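Local coordinates for protein nucleoside diphosphate kinase (Aquifex aeolicus, PDB 3ZTP) that probably transfers the gamma phosphate of ATP to nucleoside diphosphates through a phosphohistidine intermediate, with magnesium as cofactor, and works as a homotetramer, at residues Gly91-Glu96 with Gly115-His120; Phe50-Arg55 with Ala128-Cys133. All coordinates share one frame; numbering follows the deposited sequence.

Contact 1: Gly91-Glu96 with Gly115-His120. With SO4 (sulfate ion), chain D.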
# COMPACT_ATOMS: atom_id res chain seq x y z
N GLY A 91 8.83 20.19 20.53
CA GLY A 91 8.49 21.27 21.43
C GLY A 91 7.11 21.12 22.03
O GLY A 91 6.35 20.21 21.68
N PRO A 92 6.77 22.05 22.92
CA PRO A 92 5.48 22.01 23.60
C PRO A 92 4.30 22.03 22.63
O PRO A 92 4.37 22.64 21.58
CB PRO A 92 5.50 23.31 24.42
CG PRO A 92 6.91 23.67 24.58
CD PRO A 92 7.64 23.13 23.39
N THR A 93 3.21 21.35 23.02
CA THR A 93 1.98 21.29 22.25
C THR A 93 1.52 22.66 21.78
O THR A 93 1.06 22.83 20.64
CB THR A 93 0.84 20.72 23.13
OG1 THR A 93 1.29 19.51 23.74
CG2 THR A 93 -0.41 20.45 22.30
N ASP A 94 1.60 23.61 22.68
CA ASP A 94 1.17 24.96 22.41
C ASP A 94 2.31 25.66 21.65
O ASP A 94 3.34 26.00 22.22
CB ASP A 94 0.85 25.66 23.73
CG ASP A 94 0.46 27.12 23.56
OD1 ASP A 94 0.63 27.72 22.50
OD2 ASP A 94 -0.02 27.72 24.55
N SER A 95 2.11 25.88 20.36
CA SER A 95 3.15 26.46 19.49
C SER A 95 3.64 27.82 19.98
O SER A 95 4.79 28.19 19.74
CB SER A 95 2.64 26.62 18.06
OG SER A 95 2.20 25.39 17.50
N GLU A 96 2.76 28.59 20.64
CA GLU A 96 3.15 29.88 21.19
C GLU A 96 4.09 29.68 22.35
O GLU A 96 5.08 30.41 22.47
CB GLU A 96 1.94 30.69 21.66
CG GLU A 96 1.23 31.35 20.54
CD GLU A 96 2.04 32.48 19.96
OE1 GLU A 96 2.36 33.44 20.68
OE2 GLU A 96 2.37 32.41 18.77
N GLY A 115 -3.63 23.84 18.58
CA GLY A 115 -4.34 22.84 17.79
C GLY A 115 -3.66 22.62 16.45
O GLY A 115 -3.29 21.50 16.09
N LYS A 116 -3.51 23.69 15.69
CA LYS A 116 -2.74 23.65 14.45
C LYS A 116 -1.29 23.83 14.82
O LYS A 116 -0.74 24.94 14.78
CB LYS A 116 -3.21 24.72 13.46
CG LYS A 116 -4.63 24.45 12.97
CD LYS A 116 -5.05 25.39 11.87
CE LYS A 116 -6.38 24.96 11.27
NZ LYS A 116 -6.58 25.48 9.89
N ASN A 117 -0.69 22.72 15.24
CA ASN A 117 0.65 22.74 15.81
C ASN A 117 1.64 21.88 15.03
O ASN A 117 2.56 21.30 15.61
CB ASN A 117 0.65 22.34 17.29
CG ASN A 117 0.21 20.93 17.52
OD1 ASN A 117 -0.18 20.22 16.61
ND2 ASN A 117 0.24 20.53 18.78
N ALA A 118 1.43 21.81 13.72
CA ALA A 118 2.40 21.31 12.73
C ALA A 118 2.62 19.82 12.68
O ALA A 118 2.81 19.28 11.60
CB ALA A 118 3.75 22.04 12.85
N ILE A 119 2.68 19.16 13.83
CA ILE A 119 3.21 17.81 13.88
C ILE A 119 2.67 17.07 15.09
O ILE A 119 2.43 17.65 16.15
CB ILE A 119 4.77 17.84 13.89
CG1 ILE A 119 5.39 16.45 13.73
CG2 ILE A 119 5.32 18.57 15.14
CD1 ILE A 119 6.87 16.51 13.35
N HIS A 120 2.45 15.77 14.89
CA HIS A 120 2.14 14.79 15.91
C HIS A 120 3.38 13.92 16.13
O HIS A 120 4.03 13.54 15.15
CB HIS A 120 1.03 13.86 15.41
CG HIS A 120 0.85 12.65 16.26
ND1 HIS A 120 0.02 12.64 17.35
CD2 HIS A 120 1.42 11.43 16.21
CE1 HIS A 120 0.07 11.45 17.93
NE2 HIS A 120 0.92 10.70 17.26
S SO4 D . -1.59 15.27 18.23
O1 SO4 D . -0.37 16.08 18.33
O2 SO4 D . -1.46 14.10 19.10
O3 SO4 D . -2.77 15.99 18.70
O4 SO4 D . -1.82 14.90 16.86
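The carboxamide of Asn117 points its ND2 edge at the backbone carbonyl of Thr93. ND2 donates to Thr93 O at 3.1 Å, with an N-H...O angle of 165°. The acceptor lies nearly in the amide plane, and the nitrogen in turn sits in the carbonyl plane of Thr93, on a lone pair. Both flat groups are therefore aligned for this bond. Thr93 has two conformers, and in one of them its CG2 methyl lies near Asn117 ND2. At the other edge of the amide, OD1 accepts from Lys11 NZ, so the two ends of the carboxamide fix its rotation.

The second flat group is the ring of His120, the predicted phosphohistidine. A sulfate, probably from the crystallisation liquor, stands at its edge with the sulfur in the ring plane. ND1 donates to sulfate O2 at 2.7 Å.

Ser95 adds a second point of packing between the two segments. Its OG lies 3.4 Å from Asn117 CB, and its polar partner is the carbonyl O of Asp113. Asn117 CG stands between its own backbone N and carbonyl carbon (chi1 64°), which turns the amide toward the Thr93 carbonyl. Asp94 caps the start of helix 95-101: OD1 accepts from Glu96 N at 3.0 Å.

Thr93, Asn117, Lys11 and Arg107 are predicted ATP-binding residues. Arg107 also bonds the carbonyls of Gly91 and Ile119, which tie it to both segments. The chemistry is that of a phosphate site: the sulfate occupies the ND1 side of His120, consistent with phosphorylation at that nitrogen, while the Asn117 amide is set between a lysine and the Thr93 loop.

Contact 2: Phe50-Arg55 with Ala128-Cys133. With GOL (glycerol), chain C; SO4 (sulfate ion), chain D.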
# COMPACT_ATOMS: atom_id res chain seq x y z
N PHE A 50 -7.55 6.47 14.97
CA PHE A 50 -6.17 6.74 15.34
C PHE A 50 -6.12 7.47 16.67
O PHE A 50 -5.31 7.14 17.53
CB PHE A 50 -5.50 7.57 14.25
CG PHE A 50 -4.04 7.87 14.52
CD1 PHE A 50 -3.05 7.01 14.09
CD2 PHE A 50 -3.65 9.01 15.20
CE1 PHE A 50 -1.71 7.28 14.33
CE2 PHE A 50 -2.31 9.27 15.46
CZ PHE A 50 -1.34 8.40 15.02
N TYR A 51 -7.01 8.43 16.83
CA TYR A 51 -7.08 9.27 18.04
C TYR A 51 -8.14 8.81 19.04
O TYR A 51 -8.67 9.62 19.81
CB TYR A 51 -7.38 10.71 17.62
CG TYR A 51 -6.20 11.40 16.99
CD1 TYR A 51 -5.09 11.73 17.74
CD2 TYR A 51 -6.21 11.75 15.65
CE1 TYR A 51 -4.00 12.39 17.17
CE2 TYR A 51 -5.15 12.41 15.09
CZ TYR A 51 -4.05 12.72 15.85
OH TYR A 51 -2.98 13.39 15.28
N TYR A 52 -8.43 7.52 19.05
CA TYR A 52 -9.52 7.02 19.89
C TYR A 52 -9.37 7.36 21.37
O TYR A 52 -10.37 7.50 22.08
CB TYR A 52 -9.64 5.50 19.71
CG TYR A 52 -8.65 4.69 20.51
CD1 TYR A 52 -7.39 4.41 20.01
CD2 TYR A 52 -9.00 4.18 21.76
CE1 TYR A 52 -6.48 3.66 20.74
CE2 TYR A 52 -8.11 3.43 22.49
CZ TYR A 52 -6.85 3.17 21.98
OH TYR A 52 -5.96 2.42 22.71
N VAL A 53 -8.15 7.50 21.85
CA VAL A 53 -7.92 7.85 23.26
C VAL A 53 -8.50 9.23 23.61
O VAL A 53 -8.87 9.49 24.76
CB VAL A 53 -6.42 7.79 23.61
CG1 VAL A 53 -6.15 8.40 24.98
CG2 VAL A 53 -5.93 6.35 23.56
N HIS A 54 -8.59 10.11 22.62
CA HIS A 54 -9.05 11.48 22.84
C HIS A 54 -10.56 11.67 22.65
O HIS A 54 -11.05 12.80 22.73
CB HIS A 54 -8.35 12.42 21.85
CG HIS A 54 -6.86 12.33 21.88
ND1 HIS A 54 -6.05 13.44 22.01
CD2 HIS A 54 -6.02 11.27 21.78
CE1 HIS A 54 -4.78 13.06 21.99
NE2 HIS A 54 -4.74 11.75 21.85
N ARG A 55 -11.28 10.57 22.44
CA ARG A 55 -12.68 10.64 22.02
C ARG A 55 -13.56 11.47 22.96
O ARG A 55 -14.48 12.15 22.51
CB ARG A 55 -13.26 9.23 21.88
CG ARG A 55 -13.32 8.46 23.18
CD ARG A 55 -13.79 7.02 22.94
NE ARG A 55 -14.20 6.38 24.19
CZ ARG A 55 -15.44 6.41 24.67
NH1 ARG A 55 -16.40 7.05 24.02
NH2 ARG A 55 -15.72 5.79 25.81
N ALA A 128 3.44 4.51 20.53
CA ALA A 128 4.19 4.37 19.29
C ALA A 128 3.85 3.06 18.61
O ALA A 128 3.68 3.00 17.39
CB ALA A 128 5.68 4.48 19.55
N GLN A 129 3.80 1.97 19.36
CA GLN A 129 3.50 0.67 18.76
C GLN A 129 2.13 0.70 18.07
O GLN A 129 1.99 0.24 16.93
CB GLN A 129 3.53 -0.41 19.84
CG GLN A 129 3.18 -1.80 19.35
CD GLN A 129 3.33 -2.84 20.45
OE1 GLN A 129 4.44 -3.15 20.88
NE2 GLN A 129 2.21 -3.39 20.91
N TYR A 130 1.12 1.20 18.76
CA TYR A 130 -0.21 1.34 18.17
C TYR A 130 -0.24 2.23 16.95
O TYR A 130 -0.81 1.89 15.91
CB TYR A 130 -1.19 1.92 19.21
CG TYR A 130 -2.57 2.24 18.63
CD1 TYR A 130 -3.46 1.23 18.39
CD2 TYR A 130 -2.96 3.55 18.32
CE1 TYR A 130 -4.71 1.49 17.86
CE2 TYR A 130 -4.21 3.81 17.77
CZ TYR A 130 -5.08 2.77 17.54
OH TYR A 130 -6.34 2.95 17.01
N GLU A 131 0.38 3.39 17.06
CA GLU A 131 0.31 4.37 16.01
C GLU A 131 1.09 3.94 14.78
O GLU A 131 0.63 4.15 13.64
CB GLU A 131 0.88 5.69 16.52
CG GLU A 131 -0.01 6.32 17.60
CD GLU A 131 0.54 7.60 18.17
OE1 GLU A 131 1.58 8.08 17.71
OE2 GLU A 131 -0.10 8.13 19.10
N ILE A 132 2.27 3.36 14.98
CA ILE A 132 3.04 2.86 13.83
C ILE A 132 2.23 1.81 13.09
O ILE A 132 2.12 1.90 11.87
CB ILE A 132 4.38 2.31 14.28
CG1 ILE A 132 5.28 3.46 14.76
CG2 ILE A 132 5.05 1.55 13.15
CD1 ILE A 132 6.56 3.00 15.45
N CYS A 133 1.66 0.84 13.79
CA CYS A 133 0.85 -0.19 13.14
C CYS A 133 -0.41 0.38 12.50
O CYS A 133 -0.93 -0.17 11.52
CB CYS A 133 0.48 -1.28 14.14
SG CYS A 133 1.87 -2.36 14.56
C1 GOL C . -3.00 8.73 19.45
O1 GOL C . -3.22 9.57 20.56
C2 GOL C . -3.18 7.26 19.82
O2 GOL C . -2.03 6.74 20.45
C3 GOL C . -4.32 7.06 20.80
O3 GOL C . -5.50 7.61 20.28
S SO4 D . -1.59 15.27 18.23
O1 SO4 D . -0.37 16.08 18.33
O2 SO4 D . -1.46 14.10 19.10
O3 SO4 D . -2.77 15.99 18.70
O4 SO4 D . -1.82 14.90 16.86
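Phe50 ends helix 44-50, and its CA lies 6.9 Å from that of Glu131, the closest pair of CA atoms across the contact. Tyr51 leaves helical geometry, and a short 3-10 turn follows, with His54 N bonded to Tyr51 O. Residues 128-133 are regular helix. No hydrogen bond joins the two segments directly. The contact rests on aromatic rings, the aliphatic part of Glu131 and a bound glycerol.

Tyr52 and Tyr130 form an offset edge-to-face pair. The edge of Tyr52 meets one face of Tyr130, with CE1 3.6 Å from Tyr130 CZ and the planes at 69°. Tyr130 OH does not bond to Tyr52; it is hydrogen-bonded to the carbonyl O of Glu49. The Phe50 carbonyl O lies at the edge of the Tyr130 ring, 3.5 Å from CE2. The Phe50 side chain crosses that of Glu131 at about a right angle, with CZ 3.6 Å from Glu131 CG. Phe50 CG is anti to its backbone N (chi1 -179°), which carries the ring toward Glu131.

Glycerol, probably from the crystallisation liquor, bridges the segments. Its O2 donates to Glu131 OE2 at 2.7 Å. Its O3 donates to Phe50 O at 2.8 Å and accepts from Val53 N, while O1 bonds His54 NE2. The other carboxylate oxygen, Glu131 OE1, is held by His120 NE2 and Ser122. This second-shell position is consistent with Glu131 orienting the predicted phosphohistidine.

The contact seats the end of helix 44-50 against helix 125-135. Both also pack on strand 3-10: Phe50 on Leu7 and Ile9, Glu131 on Leu7. Tyr51 and His54 lean on helix 60-67. Farther along helix 125-135, Cys133 forms a disulfide with Cys133 of the second subunit.

How the contacts relate
From the N terminus, strand 3-10 and helices 12-17 and 20-29 come first, then strand 33-40 and helix 44-50. Residues 50-55 open the long loop that contact 2 closes at 128-133. Within it, 91-96 and 115-120 close the shorter loop of contact 1, so the two loops nest and do not cross. Contact 1 ties the start of helix 95-101 to the approach to strand 119-121. Contact 2 ties the end of helix 44-50 to helix 125-135. That helix follows strand 119-121 in the chain, and the two contacts meet there, at His120 and Glu131. The same sulfate touches both contacts, through His120 and Tyr51.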